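Leucyl aminopeptidase (Trypanosoma brucei brucei, PDB 5NTD) is an M17 metalloaminopeptidase that probably cleaves N-terminal residues such as leucine from peptides, and that binds manganese ions and the inhibitor bestatin. Local coordinates at residues 28-33 against 189-194; 39-44 against 90-95; 76-81 against 102-107; 121-126 against 154-159; 203-208 against 323-328. One frame throughout, in Å; residues are numbered along the deposited sequence.

Interaction 1 (28-33 against 189-194). Unlike the reference sequence in segment 28-33: Ala32 (reference Thr).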
# COMPACT_ATOMS: atom_id res chain seq x y z
N PHE G 28 40.82 3.18 -32.72
CA PHE G 28 41.63 4.16 -31.99
C PHE G 28 42.87 4.51 -32.79
O PHE G 28 43.54 3.65 -33.35
CB PHE G 28 42.04 3.62 -30.62
CG PHE G 28 40.87 3.19 -29.78
CD1 PHE G 28 40.36 1.90 -29.90
CD2 PHE G 28 40.23 4.11 -28.94
CE1 PHE G 28 39.25 1.51 -29.15
CE2 PHE G 28 39.15 3.71 -28.19
CZ PHE G 28 38.64 2.40 -28.30
N THR G 29 43.19 5.79 -32.77
CA THR G 29 44.41 6.27 -33.36
C THR G 29 44.86 7.51 -32.63
O THR G 29 44.37 7.82 -31.53
CB THR G 29 44.23 6.50 -34.88
OG1 THR G 29 45.51 6.80 -35.48
CG2 THR G 29 43.24 7.62 -35.19
N ASP G 30 45.80 8.23 -33.23
CA ASP G 30 46.29 9.51 -32.64
C ASP G 30 46.46 10.56 -33.74
O ASP G 30 46.42 10.23 -34.91
CB ASP G 30 47.60 9.29 -31.89
CG ASP G 30 48.73 8.83 -32.82
OD1 ASP G 30 49.38 9.72 -33.43
OD2 ASP G 30 48.94 7.61 -32.91
N VAL G 31 46.60 11.80 -33.33
CA VAL G 31 46.49 12.96 -34.24
C VAL G 31 47.51 12.91 -35.39
O VAL G 31 47.17 13.08 -36.57
CB VAL G 31 46.67 14.29 -33.51
CG1 VAL G 31 46.86 15.43 -34.51
CG2 VAL G 31 45.47 14.59 -32.63
N ALA G 32 48.75 12.61 -35.03
CA ALA G 32 49.83 12.50 -36.04
C ALA G 32 49.56 11.34 -37.00
O ALA G 32 49.68 11.48 -38.22
CB ALA G 32 51.20 12.34 -35.38
N ALA G 33 49.18 10.19 -36.46
CA ALA G 33 48.91 9.02 -37.34
C ALA G 33 47.75 9.33 -38.28
O ALA G 33 47.70 8.89 -39.44
CB ALA G 33 48.64 7.77 -36.52
N PRO G 189 45.44 12.64 -28.58
CA PRO G 189 46.53 13.57 -28.92
C PRO G 189 47.87 12.89 -29.26
O PRO G 189 48.54 13.26 -30.20
CB PRO G 189 46.69 14.41 -27.65
CG PRO G 189 45.39 14.25 -26.93
CD PRO G 189 44.96 12.84 -27.21
N GLU G 190 48.23 11.89 -28.46
CA GLU G 190 49.48 11.16 -28.59
C GLU G 190 49.20 9.71 -28.88
O GLU G 190 48.11 9.21 -28.56
CB GLU G 190 50.27 11.23 -27.29
CG GLU G 190 50.60 12.63 -26.75
CD GLU G 190 51.50 13.40 -27.72
OE1 GLU G 190 52.09 12.81 -28.65
OE2 GLU G 190 51.68 14.60 -27.55
N PRO G 191 50.20 8.98 -29.43
CA PRO G 191 50.01 7.52 -29.56
C PRO G 191 49.64 6.92 -28.20
O PRO G 191 50.26 7.24 -27.21
CB PRO G 191 51.37 7.04 -30.03
CG PRO G 191 51.97 8.21 -30.74
CD PRO G 191 51.48 9.41 -29.99
N PRO G 192 48.59 6.11 -28.14
CA PRO G 192 48.12 5.70 -26.85
C PRO G 192 49.12 4.79 -26.15
O PRO G 192 49.67 3.86 -26.76
CB PRO G 192 46.81 4.94 -27.18
CG PRO G 192 46.98 4.50 -28.58
CD PRO G 192 47.74 5.60 -29.23
N ALA G 193 49.24 4.99 -24.85
CA ALA G 193 50.08 4.12 -24.00
C ALA G 193 49.69 2.64 -24.09
O ALA G 193 50.52 1.74 -23.96
CB ALA G 193 50.03 4.56 -22.55
N ILE G 194 48.42 2.38 -24.29
CA ILE G 194 47.92 1.01 -24.51
C ILE G 194 47.68 0.90 -26.00
O ILE G 194 47.02 1.76 -26.58
CB ILE G 194 46.63 0.73 -23.70
CG1 ILE G 194 46.93 0.77 -22.21
CG2 ILE G 194 46.00 -0.62 -24.06
CD1 ILE G 194 45.73 1.04 -21.34

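Interaction 2 (39-44 against 90-95)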
# COMPACT_ATOMS: atom_id res chain seq x y z
N LYS G 39 45.40 12.62 -44.30
CA LYS G 39 45.93 13.80 -45.01
C LYS G 39 44.90 14.96 -44.95
O LYS G 39 44.65 15.64 -45.94
CB LYS G 39 46.30 13.46 -46.46
N GLY G 40 44.30 15.15 -43.78
CA GLY G 40 43.32 16.27 -43.57
C GLY G 40 41.91 16.05 -44.12
O GLY G 40 41.07 16.94 -44.03
N VAL G 41 41.64 14.86 -44.62
CA VAL G 41 40.29 14.50 -45.07
C VAL G 41 39.52 13.81 -43.92
O VAL G 41 39.85 12.69 -43.51
CB VAL G 41 40.29 13.52 -46.27
CG1 VAL G 41 38.88 13.33 -46.84
CG2 VAL G 41 41.23 14.01 -47.37
N LEU G 42 38.47 14.48 -43.45
CA LEU G 42 37.59 13.90 -42.40
C LEU G 42 36.92 12.64 -42.89
O LEU G 42 36.62 12.46 -44.08
CB LEU G 42 36.57 14.89 -41.94
CG LEU G 42 37.11 15.79 -40.83
CD1 LEU G 42 38.39 16.53 -41.21
CD2 LEU G 42 36.06 16.82 -40.50
N SER G 43 36.69 11.73 -41.96
CA SER G 43 36.07 10.42 -42.29
C SER G 43 34.63 10.58 -42.79
O SER G 43 34.10 9.72 -43.48
CB SER G 43 36.10 9.50 -41.07
OG SER G 43 37.42 9.21 -40.63
N SER G 44 33.98 11.65 -42.36
CA SER G 44 32.56 11.89 -42.69
C SER G 44 32.19 13.34 -42.46
O SER G 44 33.03 14.14 -42.05
CB SER G 44 31.62 10.98 -41.84
OG SER G 44 31.50 11.41 -40.49
N GLY G 90 32.98 23.43 -46.97
CA GLY G 90 34.08 23.03 -47.86
C GLY G 90 35.28 22.44 -47.14
O GLY G 90 36.44 22.79 -47.43
N LEU G 91 35.00 21.64 -46.12
CA LEU G 91 36.06 20.89 -45.44
C LEU G 91 36.06 19.56 -46.12
O LEU G 91 35.05 18.89 -46.20
CB LEU G 91 35.87 20.69 -43.93
N ALA G 92 37.22 19.17 -46.56
CA ALA G 92 37.39 17.88 -47.19
C ALA G 92 36.89 16.80 -46.26
O ALA G 92 37.25 16.75 -45.07
CB ALA G 92 38.85 17.63 -47.54
N ASN G 93 36.06 15.93 -46.80
CA ASN G 93 35.59 14.74 -46.06
C ASN G 93 35.21 13.59 -46.97
O ASN G 93 34.73 13.80 -48.08
CB ASN G 93 34.42 15.10 -45.13
CG ASN G 93 33.16 15.46 -45.87
OD1 ASN G 93 32.31 14.61 -46.14
ND2 ASN G 93 33.02 16.74 -46.22
N ALA G 94 35.38 12.38 -46.48
CA ALA G 94 35.19 11.16 -47.30
C ALA G 94 33.76 10.92 -47.77
O ALA G 94 33.54 10.20 -48.73
CB ALA G 94 35.67 9.93 -46.57
N ALA G 95 32.79 11.50 -47.08
CA ALA G 95 31.36 11.40 -47.51
C ALA G 95 30.96 12.46 -48.54
O ALA G 95 29.83 12.52 -48.99
CB ALA G 95 30.44 11.49 -46.29

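Interaction 3 (76-81 against 102-107)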
# COMPACT_ATOMS: atom_id res chain seq x y z
N GLU G 76 34.18 28.94 -27.18
CA GLU G 76 33.71 30.02 -26.27
C GLU G 76 32.30 29.84 -25.75
O GLU G 76 31.98 30.19 -24.63
CB GLU G 76 33.76 31.41 -26.94
CG GLU G 76 35.16 31.92 -27.21
CD GLU G 76 36.05 31.87 -25.97
OE1 GLU G 76 35.57 32.23 -24.86
OE2 GLU G 76 37.22 31.44 -26.11
N ARG G 77 31.44 29.33 -26.61
CA ARG G 77 29.98 29.30 -26.33
C ARG G 77 29.50 28.04 -25.60
O ARG G 77 28.46 28.06 -24.96
CB ARG G 77 29.19 29.50 -27.64
CG ARG G 77 29.17 30.96 -28.10
CD ARG G 77 28.53 31.08 -29.46
NE ARG G 77 28.56 32.45 -30.00
CZ ARG G 77 27.49 33.21 -30.27
NH1 ARG G 77 27.69 34.44 -30.73
NH2 ARG G 77 26.24 32.78 -30.08
N VAL G 78 30.24 26.96 -25.74
CA VAL G 78 29.89 25.67 -25.13
C VAL G 78 29.87 25.80 -23.60
O VAL G 78 30.70 26.50 -23.00
CB VAL G 78 30.80 24.51 -25.57
CG1 VAL G 78 32.20 24.66 -24.99
CG2 VAL G 78 30.21 23.16 -25.18
N LYS G 79 28.88 25.16 -23.00
CA LYS G 79 28.72 25.11 -21.54
C LYS G 79 29.42 23.83 -20.99
O LYS G 79 29.49 22.81 -21.65
CB LYS G 79 27.24 25.16 -21.15
CG LYS G 79 26.57 26.51 -21.44
CD LYS G 79 25.10 26.54 -21.00
CE LYS G 79 24.16 25.69 -21.88
NZ LYS G 79 23.24 26.54 -22.68
N GLU G 80 29.93 23.94 -19.78
CA GLU G 80 30.53 22.78 -19.07
C GLU G 80 29.52 21.63 -18.96
O GLU G 80 28.38 21.83 -18.64
CB GLU G 80 30.99 23.17 -17.68
CG GLU G 80 31.66 22.03 -16.94
CD GLU G 80 32.13 22.42 -15.54
OE1 GLU G 80 31.80 21.60 -14.75
OE2 GLU G 80 32.75 23.48 -15.18
N GLY G 81 29.94 20.46 -19.38
CA GLY G 81 29.04 19.31 -19.50
C GLY G 81 28.07 19.33 -20.66
O GLY G 81 27.26 18.42 -20.82
N VAL G 102 30.79 20.22 -36.80
CA VAL G 102 31.77 20.01 -35.74
C VAL G 102 31.10 20.26 -34.40
O VAL G 102 30.61 21.36 -34.16
CB VAL G 102 32.99 20.96 -35.85
CG1 VAL G 102 33.96 20.74 -34.69
CG2 VAL G 102 33.72 20.72 -37.15
N VAL G 103 31.08 19.23 -33.57
CA VAL G 103 30.42 19.31 -32.24
C VAL G 103 31.46 19.31 -31.17
O VAL G 103 32.21 18.37 -31.03
CB VAL G 103 29.45 18.15 -31.97
CG1 VAL G 103 28.78 18.31 -30.61
CG2 VAL G 103 28.39 18.09 -33.06
N VAL G 104 31.51 20.42 -30.47
CA VAL G 104 32.46 20.59 -29.35
C VAL G 104 31.74 20.20 -28.04
O VAL G 104 30.58 20.58 -27.84
CB VAL G 104 32.94 22.04 -29.24
CG1 VAL G 104 33.84 22.22 -28.04
CG2 VAL G 104 33.67 22.45 -30.49
N GLY G 105 32.45 19.49 -27.18
CA GLY G 105 31.95 19.12 -25.85
C GLY G 105 32.96 19.39 -24.77
O GLY G 105 34.10 19.00 -24.89
N GLU G 106 32.51 20.06 -23.72
CA GLU G 106 33.38 20.45 -22.60
C GLU G 106 33.21 19.48 -21.43
O GLU G 106 32.15 19.38 -20.82
CB GLU G 106 33.15 21.91 -22.14
CG GLU G 106 34.17 22.40 -21.11
CD GLU G 106 33.89 23.81 -20.61
OE1 GLU G 106 33.63 24.70 -21.44
OE2 GLU G 106 33.92 24.03 -19.36
N VAL G 107 34.31 18.84 -21.10
CA VAL G 107 34.41 17.94 -19.93
C VAL G 107 34.79 18.73 -18.67
O VAL G 107 35.75 19.48 -18.69
CB VAL G 107 35.48 16.85 -20.15
CG1 VAL G 107 35.49 15.86 -19.01
CG2 VAL G 107 35.23 16.15 -21.48
O HOH W 1 32.38 27.11 -20.49

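Interaction 4 (121-126 against 154-159)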
# COMPACT_ATOMS: atom_id res chain seq x y z
N ASP G 121 32.50 9.66 -17.40
CA ASP G 121 31.03 9.74 -17.33
C ASP G 121 30.50 10.85 -18.27
O ASP G 121 29.54 10.67 -19.01
CB ASP G 121 30.52 9.97 -15.91
CG ASP G 121 31.05 11.25 -15.30
OD1 ASP G 121 32.29 11.40 -15.19
OD2 ASP G 121 30.24 12.12 -14.93
N VAL G 122 31.15 12.01 -18.23
CA VAL G 122 30.74 13.15 -19.08
C VAL G 122 31.16 12.95 -20.53
O VAL G 122 30.44 13.27 -21.45
CB VAL G 122 31.24 14.47 -18.55
CG1 VAL G 122 30.84 15.61 -19.47
CG2 VAL G 122 30.66 14.72 -17.15
N VAL G 123 32.33 12.37 -20.72
CA VAL G 123 32.80 12.05 -22.08
C VAL G 123 31.73 11.23 -22.81
O VAL G 123 31.34 11.55 -23.92
CB VAL G 123 34.16 11.27 -22.09
CG1 VAL G 123 34.52 10.79 -23.48
CG2 VAL G 123 35.27 12.17 -21.56
N THR G 124 31.27 10.19 -22.15
CA THR G 124 30.20 9.33 -22.71
C THR G 124 28.96 10.16 -23.09
O THR G 124 28.45 10.07 -24.20
CB THR G 124 29.79 8.22 -21.73
OG1 THR G 124 30.91 7.34 -21.56
CG2 THR G 124 28.61 7.42 -22.27
N ALA G 125 28.52 10.98 -22.17
CA ALA G 125 27.29 11.80 -22.39
C ALA G 125 27.47 12.79 -23.55
O ALA G 125 26.61 12.97 -24.40
CB ALA G 125 26.91 12.53 -21.12
N LEU G 126 28.63 13.44 -23.59
CA LEU G 126 28.95 14.39 -24.68
C LEU G 126 28.95 13.73 -26.07
O LEU G 126 28.37 14.22 -27.02
CB LEU G 126 30.29 15.04 -24.46
CG LEU G 126 30.36 15.91 -23.22
CD1 LEU G 126 31.80 16.31 -22.98
CD2 LEU G 126 29.49 17.16 -23.36
N ALA G 154 38.44 4.91 -23.64
CA ALA G 154 38.05 3.81 -24.53
C ALA G 154 36.71 3.19 -24.13
O ALA G 154 35.84 2.95 -24.94
CB ALA G 154 39.12 2.75 -24.57
N ALA G 155 36.60 2.89 -22.85
CA ALA G 155 35.37 2.30 -22.31
C ALA G 155 34.19 3.31 -22.42
O ALA G 155 33.09 2.93 -22.72
CB ALA G 155 35.58 1.86 -20.85
N ALA G 156 34.49 4.57 -22.16
CA ALA G 156 33.49 5.64 -22.19
C ALA G 156 32.88 5.79 -23.56
O ALA G 156 31.67 5.95 -23.69
CB ALA G 156 34.09 6.95 -21.76
N VAL G 157 33.72 5.70 -24.57
CA VAL G 157 33.25 5.80 -25.96
C VAL G 157 32.58 4.52 -26.41
O VAL G 157 31.56 4.54 -27.11
CB VAL G 157 34.39 6.16 -26.92
CG1 VAL G 157 33.93 6.11 -28.37
CG2 VAL G 157 34.90 7.55 -26.59
N ALA G 158 33.12 3.40 -25.98
CA ALA G 158 32.48 2.09 -26.23
C ALA G 158 31.01 2.05 -25.74
O ALA G 158 30.13 1.50 -26.40
CB ALA G 158 33.25 0.97 -25.55
N ARG G 159 30.74 2.68 -24.61
CA ARG G 159 29.39 2.61 -23.99
C ARG G 159 28.46 3.73 -24.45
O ARG G 159 27.30 3.77 -24.08
CB ARG G 159 29.46 2.54 -22.44
CG ARG G 159 29.71 3.84 -21.70
CD ARG G 159 29.73 3.62 -20.20
NE ARG G 159 31.07 3.56 -19.61
CZ ARG G 159 31.69 2.44 -19.20
NH1 ARG G 159 31.14 1.24 -19.33
NH2 ARG G 159 32.89 2.52 -18.64
O HOH W 2 31.78 6.32 -19.22

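Interaction 5 (203-208 against 323-328)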
# COMPACT_ATOMS: atom_id res chain seq x y z
N ALA G 203 37.00 -2.20 -25.56
CA ALA G 203 35.76 -1.62 -26.07
C ALA G 203 34.79 -2.71 -26.50
O ALA G 203 33.58 -2.64 -26.25
CB ALA G 203 36.02 -0.71 -27.23
N THR G 204 35.34 -3.74 -27.11
CA THR G 204 34.52 -4.90 -27.54
C THR G 204 33.83 -5.56 -26.33
O THR G 204 32.65 -5.91 -26.40
CB THR G 204 35.38 -5.92 -28.31
OG1 THR G 204 35.96 -5.25 -29.43
CG2 THR G 204 34.54 -7.12 -28.80
N SER G 205 34.59 -5.75 -25.26
CA SER G 205 34.06 -6.39 -24.05
C SER G 205 33.00 -5.51 -23.36
O SER G 205 32.00 -6.00 -22.87
CB SER G 205 35.16 -6.75 -23.08
OG SER G 205 35.69 -8.04 -23.40
N THR G 206 33.23 -4.20 -23.32
CA THR G 206 32.24 -3.27 -22.80
C THR G 206 30.90 -3.40 -23.56
O THR G 206 29.83 -3.46 -22.97
CB THR G 206 32.71 -1.83 -22.92
OG1 THR G 206 33.87 -1.67 -22.11
CG2 THR G 206 31.63 -0.83 -22.42
N GLN G 207 31.01 -3.48 -24.89
CA GLN G 207 29.85 -3.53 -25.78
C GLN G 207 29.17 -4.89 -25.83
O GLN G 207 27.95 -4.97 -25.92
CB GLN G 207 30.20 -3.10 -27.18
CG GLN G 207 30.55 -1.62 -27.22
CD GLN G 207 30.95 -1.15 -28.60
OE1 GLN G 207 31.36 -1.95 -29.45
NE2 GLN G 207 30.86 0.15 -28.81
N LEU G 208 29.94 -5.95 -25.73
CA LEU G 208 29.35 -7.30 -25.60
C LEU G 208 28.56 -7.39 -24.28
O LEU G 208 27.47 -7.92 -24.24
CB LEU G 208 30.41 -8.39 -25.65
CG LEU G 208 29.89 -9.81 -25.45
CD1 LEU G 208 28.84 -10.16 -26.48
CD2 LEU G 208 31.04 -10.80 -25.53
N PHE G 323 36.75 -11.69 -18.28
CA PHE G 323 37.43 -12.95 -18.62
C PHE G 323 37.85 -12.94 -20.09
O PHE G 323 38.98 -13.29 -20.42
CB PHE G 323 36.55 -14.13 -18.33
CG PHE G 323 37.16 -15.45 -18.65
CD1 PHE G 323 37.86 -16.16 -17.70
CD2 PHE G 323 36.95 -16.04 -19.88
CE1 PHE G 323 38.36 -17.43 -17.96
CE2 PHE G 323 37.45 -17.31 -20.17
CZ PHE G 323 38.15 -18.00 -19.20
N LEU G 324 36.93 -12.61 -20.98
CA LEU G 324 37.24 -12.60 -22.44
C LEU G 324 38.38 -11.65 -22.74
O LEU G 324 39.28 -11.97 -23.51
CB LEU G 324 36.05 -12.21 -23.30
CG LEU G 324 34.91 -13.23 -23.36
CD1 LEU G 324 33.84 -12.71 -24.30
CD2 LEU G 324 35.40 -14.61 -23.80
N THR G 325 38.36 -10.48 -22.11
CA THR G 325 39.42 -9.51 -22.34
C THR G 325 40.76 -10.08 -21.90
O THR G 325 41.77 -9.94 -22.60
CB THR G 325 39.16 -8.21 -21.61
OG1 THR G 325 37.98 -7.64 -22.17
CG2 THR G 325 40.33 -7.23 -21.81
N ALA G 326 40.78 -10.70 -20.73
CA ALA G 326 42.00 -11.30 -20.21
C ALA G 326 42.55 -12.36 -21.19
O ALA G 326 43.78 -12.46 -21.36
CB ALA G 326 41.77 -11.93 -18.86
N VAL G 327 41.65 -13.14 -21.79
CA VAL G 327 42.07 -14.19 -22.74
C VAL G 327 42.59 -13.55 -24.02
O VAL G 327 43.67 -13.86 -24.52
CB VAL G 327 40.95 -15.15 -23.10
CG1 VAL G 327 41.38 -16.09 -24.22
CG2 VAL G 327 40.55 -15.95 -21.87
N ARG G 328 41.83 -12.61 -24.53
CA ARG G 328 42.20 -11.93 -25.78
C ARG G 328 43.52 -11.15 -25.67
O ARG G 328 44.32 -11.17 -26.60
CB ARG G 328 41.11 -11.01 -26.28
CG ARG G 328 40.02 -11.77 -26.98
CD ARG G 328 38.83 -10.89 -27.26
NE ARG G 328 37.99 -11.45 -28.33
CZ ARG G 328 36.73 -11.09 -28.59
NH1 ARG G 328 36.12 -10.13 -27.88
NH2 ARG G 328 36.08 -11.69 -29.58
O HOH W 3 37.24 -8.41 -25.93

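Interaction 1 (28-33 against 189-194)
Pro189 meets Val31 through its backbone: the Pro189 O atom lies 3.9 Å from Val31 CB, while Val31 CG2 approaches Pro189 CA at 4.0 Å. A beta-branched valine suits the first turn of a helix here, since one methyl branch can lean on the loop while the side chain also rests on Val187 of strand 183-188. At Glu190 the side chain leaves the backbone pointing away, its OE1 6.3 Å from Asp30 OD1, and the carbonyl does the touching, with Glu190 O 3.4 Å from Asp30 CB. Pro191 then lies against the carboxylate of Asp30. Asp30 OD2 is 3.5 Å from Pro191 CA and 3.8 Å from Pro191 CG, so a rigid ring without an N-H covers the acid and no hydrogen bond joins the segments. The other oxygen is engaged within its own segment. Asp30 is the N-cap of helix 31-38, and Ala33 N donates to Asp30 OD1 at 3.1 Å and a fairly straight 165°, coming from above the carboxylate plane. With chi1 at 63°, CG sits between the backbone N and carbonyl carbon, bringing the carboxylate back over the first turn. The helix start probably steadies its negative charge. Pro192 stands farther along and packs on Leu199 and Val150. The contact thus closes the end of the parallel pair 26-30 and 183-188, where Thr29 bonds with Val186 and Phe188, as one chain enters helix 31-38 and the other heads for helix 196-214.

Interaction 2 (39-44 against 90-95)
Leu42 O accepts from Ala94 N at 2.7 Å, and Leu42 N donates to Ala92 O at 3.0 Å. Leu42 therefore spans Asn93 with both its backbone groups, the pattern of a single parallel beta bridge between two loops otherwise without regular structure. Leu42 O has a further neighbour in Asn93 CA, a CA-H...O contact of 3.2 Å. Asn93 suits this turn because its amide can serve loop backbone on two sides: ND2 donates to Leu91 O at 3.0 Å, in the amide plane, and OD1 accepts from Ser97 N. Its chi1 of 69° folds the amide back over its own chain, toward Leu91 O; the backbone itself sets CB 3.5 Å from Ser44 O. Ser43 and Ser44 offer backbone atoms to the contact, Ser43 O lying near Ala94 CB, while their hydroxyls bond away from it, Ser43 OG to Asp142 and Ser44 OG to Thr140 O, tying the loop to strand 140-145. Leu42, the buried apolar member, sends its side chain to Val100 of strand 99-107. Small alanines let the chains come close. Val41, with CG1 anti to its N (chi1 -172°), lays that methyl 3.6 Å from Ala94 N, and its other branch, CG2, ends 4.3 Å from Ala92 CB.

Interaction 3 (76-81 against 102-107)
Gly81 N donates to Glu106 O at 2.9 Å, a somewhat bent bond (144° at the hydrogen) and the one direct hydrogen bond between the two segments. Gly81 has a positive phi of 74°, a conformation easiest for a residue lacking a side chain, as the loop turns toward strand 83-89. A second polar link passes through water 1, which is hydrogen-bonded to Val78 O at 3.1 Å and to Glu106 OE1 at 2.9 Å. The charges themselves are alike: Glu80 OE2 and Glu106 OE2 are 4.4 Å apart, their carboxylate planes well turned from each other, which may raise the pKa of one of them. Glu106 reaches this place because its chain is extended, CG anti to the backbone N, so that the carboxylate rises from the strand and crosses the loop obliquely, with OE2 3.5 Å from Glu80 CB. Apolar packing completes the contact. Val78, the first residue beyond helix 69-77, points into the sheet; its CG1 meets Val104 CG1 at 4.2 Å, and its CG2 lies 3.7 Å from Val104 O. Short, branched valines suit a place where a loop lies directly on a strand. Helix 69-77 touches Val102 and Val104, while helix 120-131 touches Val103 and Val107, which project to the other face. This is the helix-sheet-helix layering of an alpha/beta domain, consistent with the macro-like N-terminal domain of M17 aminopeptidases.

Interaction 4 (121-126 against 154-159)
Thr124 OG1 donates to Ala156 O at 2.7 Å, a hydrogen bond that crosses directly from one helix to the other. The donor comes in well off the C=O direction, with a C=O...donor angle of 105° and a tilt from the carbonyl plane, so it meets the helical carbonyl from its flank. Thr124 has chi1 -65°, which places OG1 opposite its carbonyl carbon and beside its own N; there Pro120 O, one turn back, is a second acceptor competing for the single hydroxyl proton. Water 2 adds a mediated link, donating to Thr124 OG1 at 2.7 Å and accepting from Arg159 NE at 2.9 Å, in the plane of the guanidinium. The arginine is held at its far end too: NH1 reaches Thr507 O and NH2 forms a salt bridge with Glu437. Ala155 O lies 3.7 Å above the centre of one guanidinium face, where it probably favours the positive charge. Packing is sparse. Ala156, being small, lets the hydroxyl come within 3.2 Å of its CB, and Val123 CG1 makes the apolar contact with that methyl at 4.2 Å. Arg159 CG, its chain bent beyond, lies 3.8 Å from Thr124 CG2, the two side chains crossing at about a right angle. The helix segments cross at -34°, their axes 8.3 Å apart, a close approach that alanine permits. The chemistry implies a specific joint: a threonine hydroxyl bonded to protein and water fixes helix 120-131 on helix 150-158, and Arg159 carries the network on into the catalytic domain.

Interaction 5 (203-208 against 323-328)
Ser205 OG has three polar partners: Thr325 OG1 at 2.6 Å, water 3 at 3.0 Å, and Cys321 O one turn before Thr325. Thr325 OG1 also neighbours Cys321 O, so two hydroxyls and a helix carbonyl form a compact polar cluster between the two helices. Two protons cannot serve all three links at once; either hydroxyl may donate to the other while that one turns to Cys321 O. Thr325 has chi1 -64°, OG1 lying beside its own N and opposite the carbonyl carbon, which places it within reach of Cys321 O behind and the serine in front. The hydroxyls meet end to end, and even Ser205 CB is 3.1 Å from Thr325 OG1; small polar residues are what such a close meeting needs. Water 3 donates to Ser205 OG and accepts from Arg328 NH1 at 2.8 Å in the guanidinium plane, so the long arginine reaches the cluster through a solvent molecule. The same Arg328 NH1 is 3.5 Å from Thr204 CG2, the two side chains crossing at about a right angle, while Thr204 OG1 turns back to Glu200 O. Farther along, Leu208 CD2 meets Leu324 CD1 at 3.6 Å, apolar ends matched also at a right angle and both touching Tyr232 of helix 222-236. The segments run nearly antiparallel, 156° between their directions, with axes 9.6 Å apart. This is antiparallel helix packing: helix 196-214, which also packs on helix 150-158, lies against helix 314-328, whose Phe323 reaches strand 334-344 of the catalytic domain's central sheet.

How the interactions relate
Interactions 4 and 5 are buried helix pairs near the centre of the folded chain, interaction 1 is a surface contact, and interactions 2 and 3 are partly buried. The buried pairs both rest on a hydroxyl joined to a water and an arginine, whereas interactions 2 and 3 rely on backbone bonds, with a bridging water added in interaction 3, and interaction 1 has no bond across it. Interactions 1 and 3 belong to the same sheet, at an outermost and an inner strand. Phe28 packs on Ala154 of interaction 4 and on Ala203 of interaction 5, and Ala158 O probably bonds Gln207 NE2 between them. Leu126 rests on Gly105 and Val107 of interaction 3.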